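Local coordinates for alpha-1,6-mannanase (Bacteroides thetaiotaomicron, PDB 4V1S), which probably hydrolyses alpha-1,6-mannosidic linkages inside mannan chains, as a family GH76 glycoside hydrolase of a gut symbiont that uses polysaccharides, at residues 46-50 and 384-388; 142-147 and 203-207; 228-232 and 274-278; 320-324 and 338-343. All blocks are in the same frame, centred on the assembly; numbering follows the deposited sequence.

Contact 1 (46-50 and 384-388)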
loop_
_atom_site.group_PDB
_atom_site.type_symbol
_atom_site.label_atom_id
_atom_site.label_comp_id
_atom_site.label_asym_id
_atom_site.label_seq_id
_atom_site.Cartn_x
_atom_site.Cartn_y
_atom_site.Cartn_z
ATOM N N TYR A 46 -18.975 6.460 -6.227
ATOM C CA TYR A 46 -17.837 5.882 -5.502
ATOM C C TYR A 46 -17.743 6.365 -4.074
ATOM O O TYR A 46 -17.394 5.605 -3.187
ATOM C CB TYR A 46 -16.517 6.183 -6.226
ATOM C CG TYR A 46 -16.477 5.610 -7.625
ATOM C CD1 TYR A 46 -16.445 4.245 -7.833
ATOM C CD2 TYR A 46 -16.519 6.448 -8.746
ATOM C CE1 TYR A 46 -16.471 3.708 -9.126
ATOM C CE2 TYR A 46 -16.524 5.929 -10.027
ATOM C CZ TYR A 46 -16.507 4.555 -10.213
ATOM O OH TYR A 46 -16.506 4.023 -11.480
ATOM N N TYR A 47 -18.026 7.642 -3.847
ATOM C CA TYR A 47 -17.933 8.194 -2.506
ATOM C C TYR A 47 -18.905 7.520 -1.537
ATOM O O TYR A 47 -18.528 7.132 -0.414
ATOM C CB TYR A 47 -18.217 9.684 -2.578
ATOM C CG TYR A 47 -17.843 10.506 -1.351
ATOM C CD1 TYR A 47 -16.526 10.578 -0.903
ATOM C CD2 TYR A 47 -18.783 11.256 -0.686
ATOM C CE1 TYR A 47 -16.175 11.353 0.179
ATOM C CE2 TYR A 47 -18.456 12.028 0.413
ATOM C CZ TYR A 47 -17.139 12.082 0.836
ATOM O OH TYR A 47 -16.800 12.880 1.905
ATOM N N THR A 48 -20.152 7.355 -1.978
ATOM C CA THR A 48 -21.124 6.585 -1.197
ATOM C C THR A 48 -20.692 5.133 -0.996
ATOM O O THR A 48 -20.799 4.598 0.081
ATOM C CB THR A 48 -22.534 6.654 -1.823
ATOM O OG1 THR A 48 -22.966 8.018 -1.706
ATOM C CG2 THR A 48 -23.495 5.770 -1.108
ATOM N N TRP A 49 -20.159 4.515 -2.038
ATOM C CA TRP A 49 -19.690 3.153 -1.908
ATOM C C TRP A 49 -18.635 3.063 -0.828
ATOM O O TRP A 49 -18.631 2.124 -0.062
ATOM C CB TRP A 49 -19.101 2.628 -3.218
ATOM C CG TRP A 49 -20.074 2.495 -4.336
ATOM C CD1 TRP A 49 -21.407 2.739 -4.299
ATOM C CD2 TRP A 49 -19.765 2.090 -5.670
ATOM N NE1 TRP A 49 -21.958 2.516 -5.549
ATOM C CE2 TRP A 49 -20.969 2.109 -6.405
ATOM C CE3 TRP A 49 -18.590 1.685 -6.311
ATOM C CZ2 TRP A 49 -21.028 1.740 -7.761
ATOM C CZ3 TRP A 49 -18.648 1.337 -7.661
ATOM C CH2 TRP A 49 -19.860 1.371 -8.365
ATOM N N CYS A 50 -17.769 4.070 -0.765
ATOM C CA CYS A 50 -16.728 4.081 0.260
ATOM C C CYS A 50 -17.346 4.175 1.635
ATOM O O CYS A 50 -17.042 3.373 2.503
ATOM C CB CYS A 50 -15.763 5.232 0.044
ATOM S SG CYS A 50 -14.454 5.333 1.286
ATOM N N TYR A 384 -12.394 2.769 -3.407
ATOM C CA TYR A 384 -13.576 3.603 -3.663
ATOM C C TYR A 384 -13.296 5.074 -3.447
ATOM O O TYR A 384 -13.796 5.912 -4.191
ATOM C CB TYR A 384 -14.804 3.154 -2.851
ATOM C CG TYR A 384 -15.304 1.771 -3.151
ATOM C CD1 TYR A 384 -15.284 1.252 -4.445
ATOM C CD2 TYR A 384 -15.798 0.960 -2.127
ATOM C CE1 TYR A 384 -15.684 -0.053 -4.692
ATOM C CE2 TYR A 384 -16.292 -0.332 -2.375
ATOM C CZ TYR A 384 -16.222 -0.824 -3.670
ATOM O OH TYR A 384 -16.673 -2.087 -3.936
ATOM N N MET A 385 -12.538 5.406 -2.404
ATOM C CA MET A 385 -12.227 6.785 -2.140
ATOM C C MET A 385 -11.310 7.349 -3.246
ATOM O O MET A 385 -11.452 8.510 -3.663
ATOM C CB MET A 385 -11.598 6.952 -0.762
ATOM C CG MET A 385 -11.485 8.401 -0.321
ATOM S SD MET A 385 -13.032 9.209 -0.004
ATOM C CE MET A 385 -13.291 8.788 1.715
ATOM N N ARG A 386 -10.350 6.537 -3.693
ATOM C CA ARG A 386 -9.508 6.940 -4.818
ATOM C C ARG A 386 -10.317 7.253 -6.073
ATOM O O ARG A 386 -10.123 8.283 -6.740
ATOM C CB ARG A 386 -8.472 5.885 -5.131
ATOM C CG ARG A 386 -7.442 5.697 -4.035
ATOM C CD ARG A 386 -6.423 6.802 -4.049
ATOM N NE ARG A 386 -5.343 6.503 -4.955
ATOM C CZ ARG A 386 -4.583 7.372 -5.598
ATOM N NH1 ARG A 386 -4.805 8.651 -5.487
ATOM N NH2 ARG A 386 -3.574 6.931 -6.344
ATOM N N ALA A 387 -11.214 6.355 -6.395
ATOM C CA ALA A 387 -12.109 6.538 -7.538
ATOM C C ALA A 387 -12.966 7.807 -7.376
ATOM O O ALA A 387 -13.142 8.547 -8.312
ATOM C CB ALA A 387 -12.991 5.313 -7.705
ATOM N N ALA A 388 -13.457 8.060 -6.170
ATOM C CA ALA A 388 -14.231 9.270 -5.904
ATOM C C ALA A 388 -13.411 10.528 -6.187
ATOM O O ALA A 388 -13.909 11.497 -6.758
ATOM C CB ALA A 388 -14.727 9.254 -4.463
#
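Ala387 presses its CB against one face of the Tyr46 ring, 3.7 Å from the ring centroid, in a CH-pi contact between helices 46-61 and 374-394. The two segments run antiparallel, at 157°, with their axes only 7.7 Å apart. Such closeness suits alanine: Ala388, the next residue, fits its CB 3.7 Å from Tyr47 N, between the backbones. A turn away, Tyr384 supplies bulk. Its CG stands beside its own backbone N and anti to the carbonyl carbon (chi1 -62°), which lays the ring against the other helix, and Trp49 CB rests over one face, 4.0 Å from the centroid. The indole then turns its edge toward the Tyr384 ring in an offset edge-to-face pair, planes 77° apart, with Trp49 CE3 3.8 Å from Tyr384 CE1. Met385 works on another flank. Bent at both chi2 and chi3, it brings SD to the edge of the Tyr47 ring, 3.8 Å from CE1, a Met-aromatic contact, while its methyl CE reaches Cys50 SG at 3.7 Å. The three tyrosine hydroxyls are engaged beyond the interface, Tyr46 with Asn344, Tyr47 with Glu101 and Tyr384 with Tyr357. No hydrogen bond crosses between the segments, so shape and ring contacts join the first long helix of the chain to the last, and tyrosine suits the task because its ring packs here while its hydroxyl ties into neighbouring elements.

Contact 2 (142-147 and 203-207)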
loop_
_atom_site.group_PDB
_atom_site.type_symbol
_atom_site.label_atom_id
_atom_site.label_comp_id
_atom_site.label_asym_id
_atom_site.label_seq_id
_atom_site.Cartn_x
_atom_site.Cartn_y
_atom_site.Cartn_z
ATOM N N TYR A 142 10.079 -4.392 8.409
ATOM C CA TYR A 142 10.586 -3.236 7.691
ATOM C C TYR A 142 9.578 -2.826 6.611
ATOM O O TYR A 142 9.444 -1.638 6.342
ATOM C CB TYR A 142 11.996 -3.494 7.134
ATOM C CG TYR A 142 13.003 -3.780 8.225
ATOM C CD1 TYR A 142 13.466 -2.768 9.043
ATOM C CD2 TYR A 142 13.456 -5.071 8.479
ATOM C CE1 TYR A 142 14.387 -3.025 10.068
ATOM C CE2 TYR A 142 14.368 -5.322 9.506
ATOM C CZ TYR A 142 14.833 -4.284 10.289
ATOM O OH TYR A 142 15.747 -4.500 11.308
ATOM N N ASP A 143 8.854 -3.787 6.037
ATOM C CA ASP A 143 7.830 -3.457 5.059
ATOM C C ASP A 143 6.642 -2.707 5.673
ATOM O O ASP A 143 6.230 -1.682 5.140
ATOM C CB ASP A 143 7.384 -4.659 4.211
ATOM C CG ASP A 143 6.754 -5.774 5.023
ATOM O OD1 ASP A 143 6.992 -5.849 6.246
ATOM O OD2 ASP A 143 6.030 -6.615 4.433
ATOM N N GLU A 144 6.142 -3.184 6.816
ATOM C CA GLU A 144 4.995 -2.539 7.457
ATOM C C GLU A 144 5.309 -1.061 7.714
ATOM O O GLU A 144 4.446 -0.195 7.554
ATOM C CB GLU A 144 4.618 -3.218 8.777
ATOM C CG GLU A 144 4.001 -4.578 8.592
ATOM C CD GLU A 144 3.685 -5.300 9.892
ATOM O OE1 GLU A 144 4.124 -4.843 10.973
ATOM O OE2 GLU A 144 3.028 -6.392 9.811
ATOM N N ASN A 145 6.545 -0.792 8.128
ATOM C CA ASN A 145 6.956 0.585 8.371
ATOM C C ASN A 145 6.946 1.449 7.115
ATOM O O ASN A 145 6.596 2.628 7.185
ATOM C CB ASN A 145 8.295 0.662 9.148
ATOM C CG ASN A 145 8.052 0.510 10.641
ATOM O OD1 ASN A 145 7.915 1.490 11.353
ATOM N ND2 ASN A 145 7.882 -0.727 11.093
ATOM N N GLY A 146 7.322 0.864 5.979
ATOM C CA GLY A 146 7.280 1.553 4.691
ATOM C C GLY A 146 5.887 1.804 4.170
ATOM O O GLY A 146 5.564 2.904 3.733
ATOM N N TRP A 147 5.021 0.795 4.267
ATOM C CA TRP A 147 3.630 1.004 3.937
ATOM C C TRP A 147 3.033 2.142 4.718
ATOM O O TRP A 147 2.261 2.953 4.198
ATOM C CB TRP A 147 2.814 -0.252 4.280
ATOM C CG TRP A 147 2.821 -1.483 3.380
ATOM C CD1 TRP A 147 3.762 -2.493 3.316
ATOM C CD2 TRP A 147 1.747 -1.897 2.533
ATOM N NE1 TRP A 147 3.339 -3.484 2.462
ATOM C CE2 TRP A 147 2.101 -3.158 1.980
ATOM C CE3 TRP A 147 0.507 -1.333 2.194
ATOM C CZ2 TRP A 147 1.249 -3.870 1.113
ATOM C CZ3 TRP A 147 -0.321 -2.030 1.315
ATOM C CH2 TRP A 147 0.052 -3.291 0.798
ATOM N N ILE A 203 9.298 -6.321 -1.502
ATOM C CA ILE A 203 8.318 -5.382 -0.951
ATOM C C ILE A 203 9.016 -4.378 -0.036
ATOM O O ILE A 203 8.664 -3.198 -0.039
ATOM C CB ILE A 203 7.113 -6.054 -0.265
ATOM C CG1 ILE A 203 6.050 -5.004 0.115
ATOM C CG2 ILE A 203 7.532 -6.889 0.938
ATOM C CD1 ILE A 203 5.477 -4.242 -1.072
ATOM N N CYS A 204 10.004 -4.837 0.734
ATOM C CA CYS A 204 10.772 -3.931 1.565
ATOM C C CYS A 204 11.540 -2.888 0.744
ATOM O O CYS A 204 11.492 -1.718 1.089
ATOM C CB CYS A 204 11.718 -4.709 2.467
ATOM S SG CYS A 204 10.865 -5.874 3.526
ATOM N N SER A 205 12.213 -3.308 -0.339
ATOM C CA SER A 205 12.795 -2.348 -1.269
ATOM C C SER A 205 11.764 -1.334 -1.739
ATOM O O SER A 205 11.988 -0.128 -1.693
ATOM C CB SER A 205 13.356 -3.035 -2.511
ATOM O OG SER A 205 14.549 -3.761 -2.229
ATOM N N ALA A 206 10.644 -1.858 -2.217
ATOM C CA ALA A 206 9.677 -1.054 -2.956
ATOM C C ALA A 206 8.960 -0.012 -2.103
ATOM O O ALA A 206 8.860 1.171 -2.493
ATOM C CB ALA A 206 8.689 -1.977 -3.672
ATOM N N VAL A 207 8.466 -0.397 -0.937
ATOM C CA VAL A 207 7.809 0.589 -0.091
ATOM C C VAL A 207 8.829 1.585 0.497
ATOM O O VAL A 207 8.513 2.749 0.763
ATOM C CB VAL A 207 6.959 -0.019 1.047
ATOM C CG1 VAL A 207 5.825 -0.836 0.468
ATOM C CG2 VAL A 207 7.772 -0.820 2.058
#
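Val207 lays its CG1 methyl over a face of the Trp147 indole, 4.2 Å from the centroid of the five-membered ring, a CH-pi contact between two helices of the (alpha/alpha)6 toroid expected for family GH76. Helices 142-159 and 202-219 run nearly parallel here, at 24°, consistent with neighbours in the inner ring of that fold. The second methyl of Val207, CG2, settles 3.6 Å from Gly146 CA; a glycine suits this spot because it has no side chain to hold the branched residue off. Ile203, a turn earlier, also divides its branches. Its CG1 lies anti to the backbone N (chi1 -172°) and crosses the indole 3.9 Å from Trp147 NE1, while CG2 turns to Asp143, 3.8 Å from OD2. Replacing this isoleucine with alanine would probably leave a gap on the 203-207 side, with the Asp143 carboxylate and the Trp147 N-H edge both losing their apolar backing. The two polar ends share a ligand: Asp143 OD2 and Trp147 NE1 each hydrogen-bond a bound glycerol, probably from the crystallisation liquor, and such a molecule may mark a pocket. Behind the carboxylate, Cys204 SG packs 3.8 Å from Asp143 CB.

Contact 3 (228-232 and 274-278); sequences AIRIN and WLKMY
Asn232 reaches from helix 222-239 to Trp274 and Met277 of helix 264-281, bridging segments whose axes stay 11.7 Å apart. Its CB meets the methyl CE of Met277 at 4.0 Å. The next atom, CG, stands anti to the backbone N, which carries the amide toward the indole, with CG at the edge of that ring and in its plane, 3.5 Å from Trp274 NE1. At the tip OD1 accepts a hydrogen bond from NE1, 2.8 Å long with an N-H...O angle of 158°. The donor sits above the carbonyl plane, 38° out of it, so no lone pair is met squarely, although OD1 itself lies close to the ring plane. The other branch, ND2, is merely near the indole. Amide and ring planes stand 76° apart, so they meet without stacking. Met277 spans the rest of the width: extended at chi2 and bent at chi3, its flexible chain brings CE to 3.7 Å from Ile229 CA and 3.8 Å from Ile229 CG1, with Ala228 CB at 4.2 Å. Helix 202-219 packs beside the pair, its Met213 touching Ala228 and its Met209 touching Asn232. Between helices this far apart, long or polar side chains must do the joining, and the asparagine carbonyl gives the buried indole N-H an acceptor that an apolar residue could not offer.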
loop_
_atom_site.group_PDB
_atom_site.type_symbol
_atom_site.label_atom_id
_atom_site.label_comp_id
_atom_site.label_asym_id
_atom_site.label_seq_id
_atom_site.Cartn_x
_atom_site.Cartn_y
_atom_site.Cartn_z
ATOM N N ALA A 228 16.848 5.873 -2.448
ATOM C CA ALA A 228 15.972 5.246 -3.422
ATOM C C ALA A 228 16.780 4.662 -4.587
ATOM O O ALA A 228 16.540 3.529 -5.033
ATOM C CB ALA A 228 14.927 6.224 -3.931
ATOM N N ILE A 229 17.757 5.417 -5.064
ATOM C CA ILE A 229 18.593 4.983 -6.199
ATOM C C ILE A 229 19.418 3.761 -5.832
ATOM O O ILE A 229 19.491 2.796 -6.590
ATOM C CB ILE A 229 19.490 6.142 -6.689
ATOM C CG1 ILE A 229 18.620 7.223 -7.356
ATOM C CG2 ILE A 229 20.549 5.649 -7.664
ATOM C CD1 ILE A 229 19.350 8.533 -7.623
ATOM N N ARG A 230 20.031 3.805 -4.653
ATOM C CA ARG A 230 20.852 2.718 -4.177
ATOM C C ARG A 230 20.038 1.427 -4.016
ATOM O O ARG A 230 20.444 0.357 -4.479
ATOM C CB ARG A 230 21.515 3.125 -2.852
ATOM C CG ARG A 230 22.397 2.075 -2.235
ATOM C CD ARG A 230 23.012 2.559 -0.924
ATOM N NE ARG A 230 21.991 2.816 0.094
ATOM C CZ ARG A 230 21.638 3.998 0.598
ATOM N NH1 ARG A 230 22.224 5.133 0.220
ATOM N NH2 ARG A 230 20.677 4.045 1.523
ATOM N N ILE A 231 18.903 1.530 -3.318
ATOM C CA ILE A 231 18.046 0.378 -3.113
ATOM C C ILE A 231 17.493 -0.121 -4.455
ATOM O O ILE A 231 17.441 -1.325 -4.704
ATOM C CB ILE A 231 16.909 0.724 -2.137
ATOM C CG1 ILE A 231 17.494 1.002 -0.735
ATOM C CG2 ILE A 231 15.873 -0.390 -2.109
ATOM C CD1 ILE A 231 16.537 1.762 0.162
ATOM N N ASN A 232 17.093 0.792 -5.328
ATOM C CA ASN A 232 16.619 0.397 -6.652
ATOM C C ASN A 232 17.659 -0.372 -7.455
ATOM O O ASN A 232 17.361 -1.417 -8.029
ATOM C CB ASN A 232 16.174 1.582 -7.472
ATOM C CG ASN A 232 15.565 1.147 -8.790
ATOM O OD1 ASN A 232 14.631 0.338 -8.810
ATOM N ND2 ASN A 232 16.113 1.640 -9.895
ATOM N N TRP A 274 9.323 4.092 -9.386
ATOM C CA TRP A 274 9.998 4.497 -10.600
ATOM C C TRP A 274 9.407 5.753 -11.209
ATOM O O TRP A 274 10.151 6.596 -11.746
ATOM C CB TRP A 274 10.008 3.375 -11.625
ATOM C CG TRP A 274 10.868 2.192 -11.276
ATOM C CD1 TRP A 274 12.086 2.199 -10.657
ATOM C CD2 TRP A 274 10.572 0.810 -11.569
ATOM N NE1 TRP A 274 12.559 0.914 -10.549
ATOM C CE2 TRP A 274 11.655 0.042 -11.097
ATOM C CE3 TRP A 274 9.494 0.153 -12.173
ATOM C CZ2 TRP A 274 11.704 -1.354 -11.228
ATOM C CZ3 TRP A 274 9.532 -1.218 -12.286
ATOM C CH2 TRP A 274 10.629 -1.968 -11.815
ATOM N N LEU A 275 8.086 5.918 -11.127
ATOM C CA LEU A 275 7.465 7.137 -11.660
ATOM C C LEU A 275 7.937 8.351 -10.888
ATOM O O LEU A 275 8.168 9.406 -11.485
ATOM C CB LEU A 275 5.930 7.017 -11.691
ATOM C CG LEU A 275 5.401 5.973 -12.695
ATOM C CD1 LEU A 275 3.911 5.840 -12.523
ATOM C CD2 LEU A 275 5.743 6.331 -14.140
ATOM N N LYS A 276 8.083 8.244 -9.567
ATOM C CA LYS A 276 8.615 9.374 -8.790
ATOM C C LYS A 276 10.085 9.620 -9.094
ATOM O O LYS A 276 10.525 10.769 -9.145
ATOM C CB LYS A 276 8.404 9.202 -7.289
ATOM C CG LYS A 276 6.931 9.165 -6.920
ATOM C CD LYS A 276 6.672 9.472 -5.460
ATOM C CE LYS A 276 6.652 10.977 -5.202
ATOM N NZ LYS A 276 5.442 11.604 -5.816
ATOM N N MET A 277 10.842 8.542 -9.311
ATOM C CA MET A 277 12.263 8.687 -9.637
ATOM C C MET A 277 12.427 9.353 -10.986
ATOM O O MET A 277 13.326 10.173 -11.161
ATOM C CB MET A 277 12.978 7.347 -9.591
ATOM C CG MET A 277 12.970 6.756 -8.182
ATOM S SD MET A 277 13.589 5.095 -8.032
ATOM C CE MET A 277 15.359 5.452 -8.030
ATOM N N TYR A 278 11.529 9.044 -11.914
ATOM C CA TYR A 278 11.500 9.730 -13.193
ATOM C C TYR A 278 11.275 11.226 -13.035
ATOM O O TYR A 278 12.005 12.035 -13.617
ATOM C CB TYR A 278 10.410 9.139 -14.082
ATOM C CG TYR A 278 10.208 9.906 -15.363
ATOM C CD1 TYR A 278 11.255 10.083 -16.263
ATOM C CD2 TYR A 278 8.965 10.446 -15.680
ATOM C CE1 TYR A 278 11.072 10.789 -17.439
ATOM C CE2 TYR A 278 8.774 11.133 -16.858
ATOM C CZ TYR A 278 9.832 11.311 -17.728
ATOM O OH TYR A 278 9.631 11.991 -18.902
#

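Contact 4 (320-324 and 338-343); sequences IDSWF and KAFHAI
A helical hairpin, helix 313-330 turning through a few residues into helix 334-350, is packed together where Trp323 meets Lys338. The segments run antiparallel, 152° between their directions. Lys338 CB sits over the centre of one face of the Trp323 six-membered ring, 3.6 Å from its centroid, and the extended chain beyond it crosses the indole, CD passing 3.9 Å from NE1. Lysine suits this border because its methylenes pack on the ring while NZ continues to a salt bridge with Glu298, whose carboxylate also takes the Trp323 N-H. At the far rim Ala342 CB lies in the ring plane, 4.0 Å from CZ3. With an alanine in place of Trp323, the Lys338 methylenes would probably lose their platform and Glu298 the indole N-H. Ala339 comes next: its CB rests over a face of the Phe324 ring, 3.6 Å from CE1, and 3.9 Å from Ile320 CG2. Phe324 CG is anti to the carbonyl carbon (chi1 -70°), a setting that swings the ring across to helix 334-350 and brings Ile343 CD1 to its edge, 4.0 Å from CZ. Ile320 CD1 completes the row 3.8 Å from Ala342 CB. Trp323, Phe324 and Ile320 on one helix, packed against Ala339, Ala342, Ile343 and the lysine methylenes of the other, join two consecutive antiparallel helices, the hairpin from which (alpha/alpha)6 toroids such as that of GH76 are built.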
loop_
_atom_site.group_PDB
_atom_site.type_symbol
_atom_site.label_atom_id
_atom_site.label_comp_id
_atom_site.label_asym_id
_atom_site.label_seq_id
_atom_site.Cartn_x
_atom_site.Cartn_y
_atom_site.Cartn_z
ATOM N N ILE A 320 -3.882 -0.720 -9.532
ATOM C CA ILE A 320 -4.828 0.382 -9.714
ATOM C C ILE A 320 -4.188 1.711 -9.320
ATOM O O ILE A 320 -4.313 2.706 -10.058
ATOM C CB ILE A 320 -6.134 0.136 -8.945
ATOM C CG1 ILE A 320 -6.767 -1.201 -9.351
ATOM C CG2 ILE A 320 -7.100 1.296 -9.171
ATOM C CD1 ILE A 320 -8.089 -1.524 -8.650
ATOM N N ASP A 321 -3.443 1.743 -8.209
ATOM C CA ASP A 321 -2.748 2.978 -7.841
ATOM C C ASP A 321 -1.688 3.362 -8.899
ATOM O O ASP A 321 -1.455 4.557 -9.118
ATOM C CB ASP A 321 -2.064 2.860 -6.453
ATOM C CG ASP A 321 -2.943 3.343 -5.322
ATOM O OD1 ASP A 321 -3.944 4.028 -5.628
ATOM O OD2 ASP A 321 -2.611 3.060 -4.148
ATOM N N SER A 322 -1.068 2.357 -9.545
ATOM C CA SER A 322 -0.128 2.587 -10.649
ATOM C C SER A 322 -0.829 3.270 -11.813
ATOM O O SER A 322 -0.275 4.202 -12.415
ATOM C CB SER A 322 0.573 1.266 -11.078
ATOM O OG SER A 322 1.369 0.751 -10.001
ATOM N N TRP A 323 -2.021 2.788 -12.155
ATOM C CA TRP A 323 -2.817 3.442 -13.189
ATOM C C TRP A 323 -3.104 4.923 -12.851
ATOM O O TRP A 323 -2.991 5.789 -13.728
ATOM C CB TRP A 323 -4.098 2.682 -13.484
ATOM C CG TRP A 323 -3.908 1.416 -14.119
ATOM C CD1 TRP A 323 -2.917 1.051 -15.004
ATOM C CD2 TRP A 323 -4.767 0.289 -13.985
ATOM N NE1 TRP A 323 -3.118 -0.243 -15.423
ATOM C CE2 TRP A 323 -4.261 -0.733 -14.834
ATOM C CE3 TRP A 323 -5.934 0.056 -13.263
ATOM C CZ2 TRP A 323 -4.856 -2.010 -14.919
ATOM C CZ3 TRP A 323 -6.550 -1.212 -13.367
ATOM C CH2 TRP A 323 -6.004 -2.221 -14.185
ATOM N N PHE A 324 -3.518 5.211 -11.616
ATOM C CA PHE A 324 -3.745 6.585 -11.217
ATOM C C PHE A 324 -2.466 7.408 -11.360
ATOM O O PHE A 324 -2.524 8.542 -11.836
ATOM C CB PHE A 324 -4.298 6.650 -9.791
ATOM C CG PHE A 324 -5.731 6.146 -9.641
ATOM C CD1 PHE A 324 -6.750 6.635 -10.482
ATOM C CD2 PHE A 324 -6.077 5.233 -8.631
ATOM C CE1 PHE A 324 -8.064 6.218 -10.314
ATOM C CE2 PHE A 324 -7.391 4.852 -8.434
ATOM C CZ PHE A 324 -8.384 5.318 -9.298
ATOM N N LYS A 338 -9.206 2.102 -17.104
ATOM C CA LYS A 338 -8.824 0.841 -16.518
ATOM C C LYS A 338 -9.168 0.862 -15.018
ATOM O O LYS A 338 -9.754 -0.069 -14.496
ATOM C CB LYS A 338 -7.316 0.602 -16.755
ATOM C CG LYS A 338 -6.964 0.353 -18.226
ATOM C CD LYS A 338 -5.464 0.227 -18.471
ATOM C CE LYS A 338 -5.183 -0.158 -19.906
ATOM N NZ LYS A 338 -3.728 -0.133 -20.159
ATOM N N ALA A 339 -8.774 1.924 -14.330
ATOM C CA ALA A 339 -8.960 1.983 -12.897
ATOM C C ALA A 339 -10.449 1.884 -12.541
ATOM O O ALA A 339 -10.846 1.114 -11.673
ATOM C CB ALA A 339 -8.326 3.242 -12.344
ATOM N N PHE A 340 -11.268 2.668 -13.201
ATOM C CA PHE A 340 -12.689 2.647 -12.905
ATOM C C PHE A 340 -13.327 1.308 -13.250
ATOM O O PHE A 340 -14.191 0.829 -12.532
ATOM C CB PHE A 340 -13.430 3.757 -13.616
ATOM C CG PHE A 340 -13.122 5.137 -13.098
ATOM C CD1 PHE A 340 -13.352 5.458 -11.789
ATOM C CD2 PHE A 340 -12.657 6.126 -13.954
ATOM C CE1 PHE A 340 -13.106 6.731 -11.321
ATOM C CE2 PHE A 340 -12.407 7.386 -13.493
ATOM C CZ PHE A 340 -12.618 7.686 -12.167
ATOM N N HIS A 341 -12.899 0.703 -14.353
ATOM C CA HIS A 341 -13.436 -0.634 -14.711
ATOM C C HIS A 341 -13.113 -1.684 -13.615
ATOM O O HIS A 341 -13.965 -2.479 -13.227
ATOM C CB HIS A 341 -12.866 -1.062 -16.055
ATOM C CG HIS A 341 -13.611 -2.175 -16.708
ATOM N ND1 HIS A 341 -14.971 -2.137 -16.918
ATOM C CD2 HIS A 341 -13.177 -3.332 -17.254
ATOM C CE1 HIS A 341 -15.349 -3.242 -17.532
ATOM N NE2 HIS A 341 -14.278 -3.981 -17.751
ATOM N N ALA A 342 -11.875 -1.648 -13.088
ATOM C CA ALA A 342 -11.446 -2.610 -12.074
ATOM C C ALA A 342 -12.228 -2.345 -10.767
ATOM O O ALA A 342 -12.701 -3.270 -10.110
ATOM C CB ALA A 342 -9.954 -2.548 -11.857
ATOM N N ILE A 343 -12.380 -1.071 -10.434
ATOM C CA ILE A 343 -13.107 -0.683 -9.202
ATOM C C ILE A 343 -14.604 -1.026 -9.328
ATOM O O ILE A 343 -15.233 -1.497 -8.359
ATOM C CB ILE A 343 -12.805 0.783 -8.817
ATOM C CG1 ILE A 343 -11.306 0.901 -8.470
ATOM C CG2 ILE A 343 -13.659 1.199 -7.637
ATOM C CD1 ILE A 343 -10.805 2.312 -8.338
#

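How the contacts relate
All four contacts are buried, but contact 2 lies nearest the middle, about 9 Å from the chain centre to its own centre; contact 4 is at about 14 Å, contacts 1 and 3 at about 17 Å. No two contacts share a helix. Contact 2 joins nearly parallel helices beside a glycerol site, whereas the other three join helices running largely opposite ways. Contact 3 alone carries a hydrogen bond between its segments; contacts 1 and 4 rely on aromatic and alanine packing. These two touch through the Arg386-Asp321 salt bridge and through Phe340 against Tyr46. Contacts 2 and 3 meet where Ser205 packs on Ile231, on consecutive helices. Contact 1 encloses the others along the chain.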